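Local coordinates for formiminoglutamase (Trypanosoma cruzi, PDB 4MYK), which hydrolyses N-formimino-L-glutamate to L-glutamate and formamide as a manganese metalloenzyme of the arginase family, at residues G120-S125 with M279-P284; Q168-S173 with Q196-H201; R26-D31 with L109-F114; K229-S234 with T271-M276; R17-F22 with F62-G67. The protein carries 1 engineered substitution. All blocks are in the same frame, centred on the assembly; numbering follows the deposited sequence.

Contact 1. Residues G120-S125 with M279-P284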
# COMPACT_ATOMS: atom_id res chain seq x y z
N GLY A 120 6.62 15.07 -16.97
CA GLY A 120 6.83 14.85 -18.39
C GLY A 120 6.75 13.36 -18.66
O GLY A 120 6.97 12.56 -17.76
N GLY A 121 6.43 12.96 -19.90
CA GLY A 121 6.36 11.55 -20.26
C GLY A 121 7.66 10.89 -20.68
O GLY A 121 8.66 11.55 -20.92
N ASN A 122 7.63 9.56 -20.78
CA ASN A 122 8.79 8.72 -21.12
C ASN A 122 9.66 9.25 -22.25
O ASN A 122 10.88 9.00 -22.29
CB ASN A 122 8.33 7.31 -21.54
CG ASN A 122 7.66 6.52 -20.41
OD1 ASN A 122 8.11 6.54 -19.26
ND2 ASN A 122 6.61 5.81 -20.76
N ASP A 123 9.02 9.96 -23.18
CA ASP A 123 9.67 10.31 -24.45
C ASP A 123 10.89 11.23 -24.30
O ASP A 123 11.76 11.27 -25.17
CB ASP A 123 8.64 10.89 -25.42
CG ASP A 123 7.66 9.84 -25.92
OD1 ASP A 123 6.82 10.17 -26.79
OD2 ASP A 123 7.73 8.67 -25.47
N GLN A 124 10.95 11.95 -23.18
CA GLN A 124 12.09 12.79 -22.84
C GLN A 124 13.40 11.99 -22.81
O GLN A 124 14.48 12.56 -22.97
CB GLN A 124 11.86 13.46 -21.49
CG GLN A 124 11.99 12.51 -20.28
CD GLN A 124 11.79 13.22 -18.96
OE1 GLN A 124 11.58 14.43 -18.91
NE2 GLN A 124 11.85 12.47 -17.87
N SER A 125 13.29 10.68 -22.58
CA SER A 125 14.47 9.85 -22.38
C SER A 125 15.29 9.71 -23.65
O SER A 125 16.50 9.49 -23.57
CB SER A 125 14.05 8.47 -21.89
OG SER A 125 13.17 8.58 -20.79
N MET A 279 13.36 11.37 -14.64
CA MET A 279 12.26 10.82 -13.86
C MET A 279 11.02 11.09 -14.66
O MET A 279 10.70 12.24 -14.93
CB MET A 279 12.17 11.52 -12.50
CG MET A 279 11.15 10.93 -11.55
SD MET A 279 11.15 11.78 -9.94
CE MET A 279 12.83 11.44 -9.39
N SER A 280 10.32 10.02 -15.05
CA SER A 280 9.24 10.13 -16.02
C SER A 280 7.89 9.71 -15.47
O SER A 280 7.83 8.91 -14.55
CB SER A 280 9.54 9.25 -17.25
OG SER A 280 10.50 9.86 -18.09
N GLU A 281 6.83 10.26 -16.07
CA GLU A 281 5.45 9.78 -15.91
C GLU A 281 4.68 10.31 -14.69
O GLU A 281 3.55 9.88 -14.43
CB GLU A 281 5.39 8.25 -16.03
CG GLU A 281 5.80 7.71 -17.41
CD GLU A 281 4.83 8.14 -18.50
OE1 GLU A 281 3.65 8.35 -18.17
OE2 GLU A 281 5.25 8.25 -19.68
N LEU A 282 5.27 11.25 -13.96
CA LEU A 282 4.56 11.90 -12.85
C LEU A 282 3.36 12.67 -13.39
O LEU A 282 3.51 13.53 -14.26
CB LEU A 282 5.48 12.83 -12.05
CG LEU A 282 4.85 13.43 -10.79
CD1 LEU A 282 4.54 12.32 -9.81
CD2 LEU A 282 5.75 14.47 -10.13
N ASN A 283 2.18 12.37 -12.86
CA ASN A 283 0.93 12.85 -13.42
C ASN A 283 -0.07 13.31 -12.33
O ASN A 283 -0.85 12.50 -11.79
CB ASN A 283 0.33 11.75 -14.29
CG ASN A 283 -0.85 12.22 -15.08
OD1 ASN A 283 -1.57 13.14 -14.66
ND2 ASN A 283 -1.09 11.59 -16.22
N PRO A 284 -0.05 14.62 -12.00
CA PRO A 284 -0.81 15.18 -10.87
C PRO A 284 -2.31 15.23 -11.13
O PRO A 284 -3.07 15.43 -10.18
CB PRO A 284 -0.25 16.60 -10.74
CG PRO A 284 1.10 16.54 -11.41
CD PRO A 284 0.93 15.58 -12.54
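Glu281 and the loop bearing Asn122 are tied by two backbone-anchored bonds that run in opposite directions. Glu281 N donates to Gly120 O over 2.9 Å, almost straight at 170° and nearly along the C=O axis. In return, Asn122 N donates to Glu281 OE2 at 2.9 Å, meeting the carboxylate on its anti side and 33° out of its plane. A bend at chi2 (-66°) folds Glu281 back far enough to be reached, and its side chain crosses that of Asn122 at about a right angle. The same OE2 takes the backbone N of Cys43, and OE1 pairs with Ser249 OG, so the carboxylate is fixed from several directions.

Gln124 adds two weak bonds, its extended chain bringing NE2 within 2.9 Å of Ser280 OG and 3.2 Å of Met279 O.

Van der Waals contact is lighter, with Ser280 CB 4.0 Å from Asn122 CA. Asn122 binds manganese with Asp146 and Asp236, and these bonds are consistent with holding the metal-site loop in place.

The loop joins strand 114-119 to helix 125-135 and meets the end of the adjacent parallel strand 274-280. Pro165 of helix 165-170 touches Asn122, while Met279 and Leu282 pack against helix 290-306.

Contact 2. Residues Q168-S173 with Q196-H201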
# COMPACT_ATOMS: atom_id res chain seq x y z
N GLN A 168 14.80 4.04 -29.88
CA GLN A 168 15.63 5.06 -30.50
C GLN A 168 17.07 4.93 -30.09
O GLN A 168 17.98 5.15 -30.88
CB GLN A 168 15.14 6.46 -30.16
CG GLN A 168 13.90 6.84 -30.89
CD GLN A 168 13.46 8.25 -30.60
OE1 GLN A 168 12.38 8.47 -30.03
NE2 GLN A 168 14.27 9.23 -31.00
N LEU A 169 17.28 4.60 -28.83
CA LEU A 169 18.64 4.51 -28.33
C LEU A 169 19.29 3.18 -28.77
O LEU A 169 20.45 3.16 -29.19
CB LEU A 169 18.67 4.76 -26.82
CG LEU A 169 18.03 6.13 -26.48
CD1 LEU A 169 17.71 6.30 -24.98
CD2 LEU A 169 18.84 7.35 -27.01
N LEU A 170 18.54 2.09 -28.74
CA LEU A 170 19.07 0.82 -29.23
C LEU A 170 19.43 0.89 -30.71
O LEU A 170 20.33 0.19 -31.17
CB LEU A 170 18.08 -0.32 -28.99
CG LEU A 170 17.92 -0.69 -27.52
CD1 LEU A 170 16.77 -1.68 -27.35
CD2 LEU A 170 19.24 -1.26 -26.99
N GLU A 171 18.72 1.74 -31.44
CA GLU A 171 18.98 1.92 -32.86
C GLU A 171 20.18 2.83 -33.13
O GLU A 171 20.51 3.09 -34.28
CB GLU A 171 17.74 2.44 -33.59
CG GLU A 171 16.59 1.47 -33.63
CD GLU A 171 15.59 1.81 -34.71
OE1 GLU A 171 14.50 2.34 -34.38
OE2 GLU A 171 15.88 1.54 -35.90
N GLU A 172 20.82 3.32 -32.07
CA GLU A 172 22.00 4.19 -32.22
C GLU A 172 23.27 3.40 -32.51
O GLU A 172 23.58 2.42 -31.83
CB GLU A 172 22.20 5.03 -30.96
CG GLU A 172 21.13 6.09 -30.72
CD GLU A 172 21.31 7.30 -31.60
OE1 GLU A 172 22.43 7.50 -32.13
OE2 GLU A 172 20.32 8.06 -31.77
N SER A 173 24.01 3.83 -33.54
CA SER A 173 25.29 3.22 -33.89
C SER A 173 26.22 3.18 -32.69
O SER A 173 26.83 2.15 -32.39
CB SER A 173 25.98 4.03 -35.00
OG SER A 173 25.22 4.06 -36.19
N GLN A 196 12.22 -9.97 -27.12
CA GLN A 196 13.05 -10.46 -28.22
C GLN A 196 14.00 -9.38 -28.77
O GLN A 196 15.20 -9.61 -28.90
CB GLN A 196 12.15 -11.01 -29.32
CG GLN A 196 12.82 -11.22 -30.64
CD GLN A 196 11.91 -11.84 -31.67
OE1 GLN A 196 11.47 -11.17 -32.61
NE2 GLN A 196 11.61 -13.13 -31.51
N TYR A 197 13.46 -8.20 -29.08
CA TYR A 197 14.25 -7.08 -29.61
C TYR A 197 15.42 -6.66 -28.71
O TYR A 197 16.56 -6.57 -29.14
CB TYR A 197 13.35 -5.87 -29.90
CG TYR A 197 14.08 -4.66 -30.46
CD1 TYR A 197 14.39 -3.56 -29.65
CD2 TYR A 197 14.48 -4.61 -31.79
CE1 TYR A 197 15.07 -2.46 -30.16
CE2 TYR A 197 15.16 -3.51 -32.31
CZ TYR A 197 15.45 -2.44 -31.49
OH TYR A 197 16.12 -1.35 -32.02
N VAL A 198 15.12 -6.39 -27.45
CA VAL A 198 16.15 -6.05 -26.47
C VAL A 198 17.20 -7.14 -26.37
O VAL A 198 18.40 -6.87 -26.46
CB VAL A 198 15.54 -5.88 -25.06
CG1 VAL A 198 16.65 -5.74 -24.02
CG2 VAL A 198 14.59 -4.69 -25.01
N ARG A 199 16.76 -8.38 -26.18
CA ARG A 199 17.69 -9.47 -26.00
C ARG A 199 18.49 -9.73 -27.25
O ARG A 199 19.68 -10.04 -27.17
CB ARG A 199 16.97 -10.72 -25.49
CG ARG A 199 16.72 -10.64 -23.98
CD ARG A 199 15.58 -11.53 -23.54
NE ARG A 199 15.53 -11.64 -22.08
CZ ARG A 199 14.63 -12.37 -21.42
NH1 ARG A 199 13.69 -13.04 -22.08
NH2 ARG A 199 14.67 -12.41 -20.09
N ASP A 200 17.85 -9.57 -28.41
CA ASP A 200 18.56 -9.68 -29.69
C ASP A 200 19.55 -8.54 -29.90
O ASP A 200 20.37 -8.56 -30.81
CB ASP A 200 17.58 -9.74 -30.86
CG ASP A 200 17.01 -11.14 -31.08
OD1 ASP A 200 17.40 -12.08 -30.35
OD2 ASP A 200 16.17 -11.29 -31.99
N HIS A 201 19.45 -7.53 -29.05
CA HIS A 201 20.42 -6.45 -29.04
C HIS A 201 21.38 -6.63 -27.88
O HIS A 201 22.21 -5.77 -27.61
CB HIS A 201 19.72 -5.09 -28.95
CG HIS A 201 19.29 -4.54 -30.28
ND1 HIS A 201 18.11 -4.90 -30.89
CD2 HIS A 201 19.89 -3.66 -31.11
CE1 HIS A 201 18.00 -4.27 -32.05
NE2 HIS A 201 19.07 -3.51 -32.20
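Leu170 and Tyr197 lie alongside one another, running opposite ways, where two short helices meet. Tyr197 holds its CG anti to the backbone N (chi1 180°), which lays the ring out toward helix 165-170. Leu170 has CG anti to its carbonyl carbon (chi1 -70°), and its CD1 branch does the touching, approaching the ring obliquely, 3.4 Å from Tyr197 CE1. The same methyl lies 4.4 Å from Val198 CG2, so one branch of the leucine fills the angle between two side chains of helix 192-200.

At the far end of the tyrosine, Glu171 crosses at about a right angle, with its CG 3.3 Å from Tyr197 OH and its carboxylate plane turned 87° from the ring. His201 brings one face of its imidazole to Leu170 CB, and its CD2 stands 3.9 Å from Leu170 O. The imidazole is held by His201 ND1 donating to Tyr197 O at 2.9 Å; the acceptor lies in the ring plane, whereas the donor sits above the carbonyl plane.

Arg167 makes a cation-pi contact with Tyr197. Leu170 rests on Phe180 of strand 180-185, and Val198 touches Glu182 of that strand and Leu205 of strand 204-207, which places the two helices side by side against the parallel sheet.

Contact 3. Residues R26-D31 with L109-F114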
# COMPACT_ATOMS: atom_id res chain seq x y z
N ARG A 26 24.98 31.18 -10.30
CA ARG A 26 25.12 30.81 -11.71
C ARG A 26 25.08 29.30 -11.88
O ARG A 26 25.80 28.56 -11.20
CB ARG A 26 26.43 31.35 -12.30
CG ARG A 26 26.25 32.29 -13.50
CD ARG A 26 27.34 32.14 -14.59
NE ARG A 26 28.62 32.79 -14.27
CZ ARG A 26 28.93 34.05 -14.57
NH1 ARG A 26 28.07 34.84 -15.21
NH2 ARG A 26 30.13 34.53 -14.24
N GLU A 27 24.23 28.85 -12.80
CA GLU A 27 24.10 27.44 -13.13
C GLU A 27 25.45 26.73 -13.19
O GLU A 27 25.56 25.57 -12.79
CB GLU A 27 23.39 27.29 -14.47
CG GLU A 27 23.06 25.85 -14.81
CD GLU A 27 22.50 25.70 -16.22
OE1 GLU A 27 21.84 26.64 -16.70
OE2 GLU A 27 22.73 24.63 -16.83
N GLU A 28 26.47 27.44 -13.69
CA GLU A 28 27.79 26.87 -13.92
C GLU A 28 28.42 26.41 -12.61
O GLU A 28 29.38 25.63 -12.60
CB GLU A 28 28.71 27.89 -14.60
CG GLU A 28 28.01 28.77 -15.61
CD GLU A 28 27.73 28.06 -16.92
OE1 GLU A 28 28.67 27.46 -17.49
OE2 GLU A 28 26.56 28.11 -17.39
N ASP A 29 27.87 26.90 -11.51
CA ASP A 29 28.43 26.67 -10.18
C ASP A 29 27.69 25.57 -9.41
O ASP A 29 28.15 25.09 -8.38
CB ASP A 29 28.46 27.99 -9.40
CG ASP A 29 29.45 28.99 -10.00
OD1 ASP A 29 30.61 28.61 -10.25
OD2 ASP A 29 29.06 30.16 -10.23
N ALA A 30 26.53 25.17 -9.93
CA ALA A 30 25.75 24.09 -9.34
C ALA A 30 26.32 22.71 -9.68
O ALA A 30 26.69 22.44 -10.83
CB ALA A 30 24.30 24.18 -9.78
N ASP A 31 26.39 21.85 -8.67
CA ASP A 31 26.80 20.45 -8.86
C ASP A 31 25.71 19.71 -9.62
O ASP A 31 25.98 18.86 -10.47
CB ASP A 31 27.03 19.79 -7.51
CG ASP A 31 28.09 20.50 -6.68
OD1 ASP A 31 29.27 20.44 -7.07
OD2 ASP A 31 27.75 21.08 -5.63
N LEU A 109 26.20 18.32 -19.13
CA LEU A 109 27.09 17.16 -19.17
C LEU A 109 28.51 17.56 -19.57
O LEU A 109 29.47 17.23 -18.88
CB LEU A 109 26.56 16.11 -20.16
CG LEU A 109 25.40 15.19 -19.77
CD1 LEU A 109 25.12 14.22 -20.92
CD2 LEU A 109 25.71 14.44 -18.49
N ALA A 110 28.61 18.27 -20.68
CA ALA A 110 29.89 18.71 -21.23
C ALA A 110 30.77 19.44 -20.21
O ALA A 110 32.00 19.38 -20.32
CB ALA A 110 29.66 19.59 -22.46
N ARG A 111 30.18 20.11 -19.24
CA ARG A 111 30.99 20.90 -18.30
C ARG A 111 31.19 20.19 -16.98
O ARG A 111 31.70 20.77 -16.03
CB ARG A 111 30.41 22.30 -18.07
CG ARG A 111 29.39 22.36 -16.97
CD ARG A 111 28.94 23.78 -16.71
NE ARG A 111 27.76 23.78 -15.85
CZ ARG A 111 26.52 23.85 -16.31
NH1 ARG A 111 26.31 23.97 -17.61
NH2 ARG A 111 25.50 23.81 -15.46
N GLY A 112 30.77 18.93 -16.92
CA GLY A 112 30.98 18.15 -15.72
C GLY A 112 29.88 18.21 -14.67
O GLY A 112 29.97 17.52 -13.66
N ALA A 113 28.85 19.03 -14.89
CA ALA A 113 27.74 19.10 -13.94
C ALA A 113 26.79 17.92 -14.12
O ALA A 113 26.88 17.20 -15.11
CB ALA A 113 27.00 20.43 -14.06
N PHE A 114 25.89 17.71 -13.16
CA PHE A 114 24.95 16.58 -13.22
C PHE A 114 23.53 17.04 -13.52
O PHE A 114 22.90 17.74 -12.72
CB PHE A 114 24.99 15.77 -11.92
CG PHE A 114 24.14 14.53 -11.94
CD1 PHE A 114 22.77 14.60 -11.78
CD2 PHE A 114 24.72 13.28 -12.11
CE1 PHE A 114 21.99 13.46 -11.81
CE2 PHE A 114 23.95 12.14 -12.12
CZ PHE A 114 22.59 12.23 -11.98
O HOH W 1 24.06 24.88 -19.65
O HOH W 2 28.64 17.71 -10.57
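With chi1 at 87°, Arg111 sets CG between its backbone N and carbonyl carbon and then runs extended to NE toward Glu27, which places its own CG anti to the backbone N and also continues extended; the two chains cross at about a right angle. Arg111 NH2 donates to Glu27 OE2 at 3.2 Å in a salt bridge. The oxygen lies at the guanidinium edge, near its plane, yet is itself met on the anti side. A weak second bond joins Arg111 NH2 to Glu27 O, and a water spans Arg111 NH1 and Glu27 OE2.

Glu28 approaches differently: its OE2 stands over one guanidinium face, 4.2 Å from Arg111 NH1. Glu28 OE1 lies well out of the guanidinium plane, 4.1 Å from Arg111 NE, and the attraction there is one of charge. Nearby, Phe114 N donates to Asp31 O at 2.9 Å, joining the chain just before strand 32-37 to the start of strand 114-119, its neighbour in the parallel sheet. A second water donates to Asp31 O and, weakly, to Gly112 O.

Lys104 forms a salt bridge with Glu27 OE1, so this carboxylate lies between two cations, which would probably stabilise its negative charge. Arg111 NE, by contrast, is buried without a partner, and electrostatic attraction from Glu28 may offset part of that cost.

Contact 4. Residues K229-S234 with T271-M276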
# COMPACT_ATOMS: atom_id res chain seq x y z
N LYS A 229 30.28 2.47 -17.15
CA LYS A 229 30.67 3.87 -17.17
C LYS A 229 29.57 4.75 -17.76
O LYS A 229 28.82 4.31 -18.63
CB LYS A 229 31.95 4.07 -17.98
CG LYS A 229 33.10 3.22 -17.53
CD LYS A 229 34.37 4.04 -17.47
CE LYS A 229 34.47 5.00 -18.65
NZ LYS A 229 35.71 5.85 -18.61
N ASN A 230 29.49 5.98 -17.27
CA ASN A 230 28.64 6.98 -17.90
C ASN A 230 27.21 6.49 -18.01
O ASN A 230 26.61 6.53 -19.08
CB ASN A 230 29.19 7.33 -19.28
CG ASN A 230 30.62 7.81 -19.22
OD1 ASN A 230 30.99 8.59 -18.33
ND2 ASN A 230 31.45 7.35 -20.15
N THR A 231 26.69 6.03 -16.88
CA THR A 231 25.34 5.48 -16.82
C THR A 231 24.25 6.56 -16.70
O THR A 231 24.33 7.46 -15.87
CB THR A 231 25.23 4.48 -15.68
OG1 THR A 231 26.07 3.36 -15.96
CG2 THR A 231 23.82 3.99 -15.56
N PHE A 232 23.26 6.44 -17.58
CA PHE A 232 22.05 7.25 -17.58
C PHE A 232 21.02 6.52 -16.72
O PHE A 232 20.57 5.43 -17.07
CB PHE A 232 21.55 7.41 -19.03
CG PHE A 232 20.19 8.02 -19.16
CD1 PHE A 232 19.65 8.79 -18.14
CD2 PHE A 232 19.46 7.85 -20.32
CE1 PHE A 232 18.38 9.37 -18.28
CE2 PHE A 232 18.19 8.42 -20.46
CZ PHE A 232 17.66 9.18 -19.43
N PHE A 233 20.68 7.11 -15.57
CA PHE A 233 19.73 6.51 -14.63
C PHE A 233 18.34 7.05 -14.92
O PHE A 233 17.99 8.15 -14.50
CB PHE A 233 20.16 6.79 -13.18
CG PHE A 233 19.36 6.03 -12.15
CD1 PHE A 233 19.22 4.65 -12.21
CD2 PHE A 233 18.76 6.71 -11.08
CE1 PHE A 233 18.48 3.96 -11.25
CE2 PHE A 233 18.03 6.02 -10.13
CZ PHE A 233 17.89 4.65 -10.21
N SER A 234 17.55 6.26 -15.65
CA SER A 234 16.23 6.67 -16.13
C SER A 234 15.14 6.00 -15.31
O SER A 234 14.97 4.78 -15.35
CB SER A 234 16.06 6.31 -17.61
OG SER A 234 14.89 6.87 -18.17
N THR A 271 26.83 6.36 -6.57
CA THR A 271 27.51 5.63 -7.65
C THR A 271 28.07 6.60 -8.69
O THR A 271 27.32 7.16 -9.48
CB THR A 271 26.55 4.62 -8.35
OG1 THR A 271 26.29 3.53 -7.46
CG2 THR A 271 27.16 4.08 -9.63
N PRO A 272 29.39 6.78 -8.68
CA PRO A 272 30.09 7.83 -9.44
C PRO A 272 30.03 7.66 -10.96
O PRO A 272 30.27 8.63 -11.69
CB PRO A 272 31.53 7.73 -8.94
CG PRO A 272 31.66 6.34 -8.46
CD PRO A 272 30.32 5.97 -7.88
N THR A 273 29.72 6.46 -11.43
CA THR A 273 29.55 6.26 -12.87
C THR A 273 28.18 6.75 -13.37
O THR A 273 27.96 6.86 -14.58
CB THR A 273 29.73 4.78 -13.27
OG1 THR A 273 28.81 3.96 -12.54
CG2 THR A 273 31.16 4.33 -13.00
N VAL A 274 27.27 7.04 -12.45
CA VAL A 274 25.96 7.54 -12.86
C VAL A 274 26.02 9.04 -13.18
O VAL A 274 26.20 9.87 -12.28
CB VAL A 274 24.88 7.26 -11.79
CG1 VAL A 274 23.57 7.94 -12.16
CG2 VAL A 274 24.68 5.76 -11.66
N MET A 275 25.88 9.38 -14.46
CA MET A 275 26.23 10.72 -14.92
C MET A 275 25.03 11.63 -15.19
O MET A 275 25.18 12.85 -15.34
CB MET A 275 27.17 10.64 -16.13
CG MET A 275 28.43 9.83 -15.86
SD MET A 275 29.46 10.50 -14.53
CE MET A 275 30.00 12.02 -15.31
N MET A 276 23.84 11.05 -15.24
CA MET A 276 22.64 11.85 -15.28
C MET A 276 21.46 10.98 -14.88
O MET A 276 21.57 9.77 -14.77
CB MET A 276 22.39 12.48 -16.66
CG MET A 276 21.69 11.59 -17.67
SD MET A 276 21.02 12.47 -19.12
CE MET A 276 19.51 13.15 -18.42
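Thr231 with Val274 and Phe232 with Met276 form parallel beta bridges whose register slips by one residue at Met275, the extra residue of a beta bulge, on strand axes twisted 64° apart and fixed by three backbone bonds: Thr231 N to Thr273 O at 2.8 Å, Met275 N to Thr231 O at 2.8 Å, and Phe233 N to Met276 O at 2.9 Å.

On one face of the sheet Met276 meets Phe232 in a Met-aromatic contact. Its CG sits between the backbone N and the carbonyl carbon (chi1 84°), and with chi2 extended this puts SD over the ring, 4.4 Å from the Phe232 centroid and 25° off its normal. The bend at chi3 then turns Met276 CE to within 3.9 Å of Phe232 CE1. Met276 CG itself comes to 3.5 Å from Phe232 CD1. The ring's opposite face is met by Ser234 CB, so Phe232 is sandwiched between the two.

These strands are the flanks of a beta-alpha-beta crossover, strand 231-236 to helix 258-270 to strand 274-280, two adjacent members of the parallel sheet of the arginase/deacetylase fold. A type I turn from Thr271 to Val274 leads from the helix into the second strand.

On the other face Val274 CG1 packs 3.7 Å from Phe233 CB, and Phe224 of helix 216-227 touches both Thr231 and Val274. At the N-terminal ends of the two strands, Met275 runs beside Asn230, pointing the same way, with its CG 3.5 Å from Asn230 CA. The Asn230 amide is turned to another partner, Asp139 O, through ND2.

Contact 5. Residues R17-F22 with F62-G67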
# COMPACT_ATOMS: atom_id res chain seq x y z
N ARG A 17 16.24 22.59 4.48
CA ARG A 17 15.87 21.54 3.53
C ARG A 17 16.42 21.76 2.13
O ARG A 17 17.29 22.59 1.93
CB ARG A 17 14.36 21.32 3.52
CG ARG A 17 13.85 20.75 4.84
CD ARG A 17 12.35 20.58 4.85
NE ARG A 17 11.90 19.89 6.05
CZ ARG A 17 10.72 19.30 6.20
NH1 ARG A 17 9.84 19.32 5.20
NH2 ARG A 17 10.41 18.69 7.34
N LEU A 18 15.94 21.00 1.15
CA LEU A 18 16.49 21.04 -0.20
C LEU A 18 16.59 22.45 -0.75
O LEU A 18 17.56 22.80 -1.42
CB LEU A 18 15.69 20.16 -1.16
CG LEU A 18 15.96 18.65 -1.10
CD1 LEU A 18 14.78 17.87 -1.63
CD2 LEU A 18 17.23 18.30 -1.85
N LEU A 19 15.58 23.27 -0.46
CA LEU A 19 15.57 24.67 -0.88
C LEU A 19 16.87 25.43 -0.55
O LEU A 19 17.35 26.23 -1.35
CB LEU A 19 14.36 25.38 -0.29
CG LEU A 19 14.06 26.77 -0.82
CD1 LEU A 19 14.09 26.75 -2.34
CD2 LEU A 19 12.72 27.25 -0.31
N SER A 20 17.46 25.14 0.61
CA SER A 20 18.68 25.82 1.06
C SER A 20 19.95 25.51 0.25
O SER A 20 20.95 26.23 0.37
CB SER A 20 18.93 25.53 2.54
OG SER A 20 19.16 24.14 2.73
N LEU A 21 19.91 24.46 -0.55
CA LEU A 21 21.06 24.07 -1.37
C LEU A 21 21.09 24.84 -2.69
O LEU A 21 22.10 24.81 -3.40
CB LEU A 21 21.03 22.56 -1.63
CG LEU A 21 20.96 21.66 -0.39
CD1 LEU A 21 20.70 20.22 -0.78
CD2 LEU A 21 22.24 21.79 0.40
N PHE A 22 19.98 25.51 -3.00
CA PHE A 22 19.88 26.38 -4.17
C PHE A 22 20.54 27.74 -3.92
O PHE A 22 19.91 28.79 -4.02
CB PHE A 22 18.42 26.56 -4.56
CG PHE A 22 17.81 25.34 -5.20
CD1 PHE A 22 17.21 24.36 -4.42
CD2 PHE A 22 17.84 25.17 -6.58
CE1 PHE A 22 16.64 23.23 -5.01
CE2 PHE A 22 17.28 24.05 -7.17
CZ PHE A 22 16.68 23.07 -6.39
N PHE A 62 6.72 20.69 -4.17
CA PHE A 62 7.23 19.99 -3.01
C PHE A 62 8.73 20.16 -2.86
O PHE A 62 9.28 20.06 -1.77
CB PHE A 62 6.76 18.53 -2.99
CG PHE A 62 5.28 18.40 -2.74
CD1 PHE A 62 4.78 18.40 -1.45
CD2 PHE A 62 4.38 18.35 -3.80
CE1 PHE A 62 3.41 18.33 -1.21
CE2 PHE A 62 3.01 18.28 -3.57
CZ PHE A 62 2.52 18.27 -2.28
N LEU A 63 9.39 20.47 -3.97
CA LEU A 63 10.82 20.77 -3.95
C LEU A 63 11.12 21.90 -2.97
O LEU A 63 12.15 21.89 -2.28
CB LEU A 63 11.32 21.16 -5.34
CG LEU A 63 12.81 21.52 -5.40
CD1 LEU A 63 13.71 20.30 -5.16
CD2 LEU A 63 13.14 22.18 -6.73
N GLN A 64 10.21 22.88 -2.92
CA GLN A 64 10.41 24.05 -2.06
C GLN A 64 10.21 23.70 -0.59
O GLN A 64 10.48 24.52 0.27
CB GLN A 64 9.45 25.19 -2.41
CG GLN A 64 9.12 25.36 -3.87
CD GLN A 64 10.31 25.73 -4.71
OE1 GLN A 64 11.12 26.58 -4.32
NE2 GLN A 64 10.44 25.11 -5.88
N ARG A 65 9.77 22.47 -0.31
CA ARG A 65 9.27 22.13 1.02
C ARG A 65 9.90 20.92 1.71
O ARG A 65 9.79 20.78 2.92
CB ARG A 65 7.77 21.90 0.95
CG ARG A 65 7.00 23.11 0.50
CD ARG A 65 5.56 22.78 0.18
NE ARG A 65 4.77 24.00 0.09
CZ ARG A 65 4.80 24.83 -0.95
NH1 ARG A 65 5.58 24.56 -1.99
NH2 ARG A 65 4.04 25.92 -0.95
N LEU A 66 10.54 20.02 0.96
CA LEU A 66 10.90 18.74 1.54
C LEU A 66 12.40 18.50 1.63
O LEU A 66 13.19 19.16 0.95
CB LEU A 66 10.25 17.59 0.75
CG LEU A 66 8.74 17.67 0.51
CD1 LEU A 66 8.26 16.42 -0.18
CD2 LEU A 66 8.03 17.85 1.84
N GLY A 67 12.78 17.56 2.49
CA GLY A 67 14.11 16.96 2.49
C GLY A 67 15.19 17.60 3.34
O GLY A 67 15.94 18.44 2.86
O HOH W 3 13.02 22.06 0.34
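Arg17 lays its extended side chain along residues 65-67 and delivers one guanidinium N-H to a backbone carbonyl. Arg17 NH1 donates to Arg65 O at 2.7 Å and 156°, with the donor in the carbonyl plane and the acceptor near the guanidinium plane. The NE side of the same group forms a salt bridge with Asp15.

Leu66 O is gripped twice, by a weak bond from Leu18 N at 3.3 Å and by a water. That water also donates to Leu63 O at 2.8 Å and accepts from Leu19 N at 2.9 Å, so it spans both segments. Arg17 O is satisfied within its own segment, taking both Ser20 N and Ser20 OG, the latter at 2.6 Å.

Apolar contact centres on Leu63: Phe22 reaches toward it, with Phe22 CZ 3.7 Å from Leu63 CD2, and Leu18 CD1 lies 4.4 Å from Leu63 CD1. Arg17 also packs on Gln189 of the second subunit.

The N-terminal segment thus satisfies three carbonyls of residues 63-66 through one arginine N-H, one weak backbone N-H and a shared water, while Asp15 probably balances the charge of the arginine.

Distance from the manganese site orders these contacts: the Asn122 side chain of contact 1 is about 3 Å from a metal ion, Phe232 of contact 4 about 11 Å and Val198 of contact 2 about 12 Å, whereas contacts 3 and 5 lie away from the annotated sites. Ser125 links the inner group, its O meeting Phe232 CE2 of contact 4 at 3.7 Å and Leu169 CD1 of contact 2 at 3.7 Å. Contacts 1 and 4 also share strand 274-280. Phe114 extends the chain of packing outward, with CE2 3.2 Å from Val274 O, joining contact 3 to contact 4. Contact 5 adjoins contact 3 in sequence, their centres about 19 Å apart.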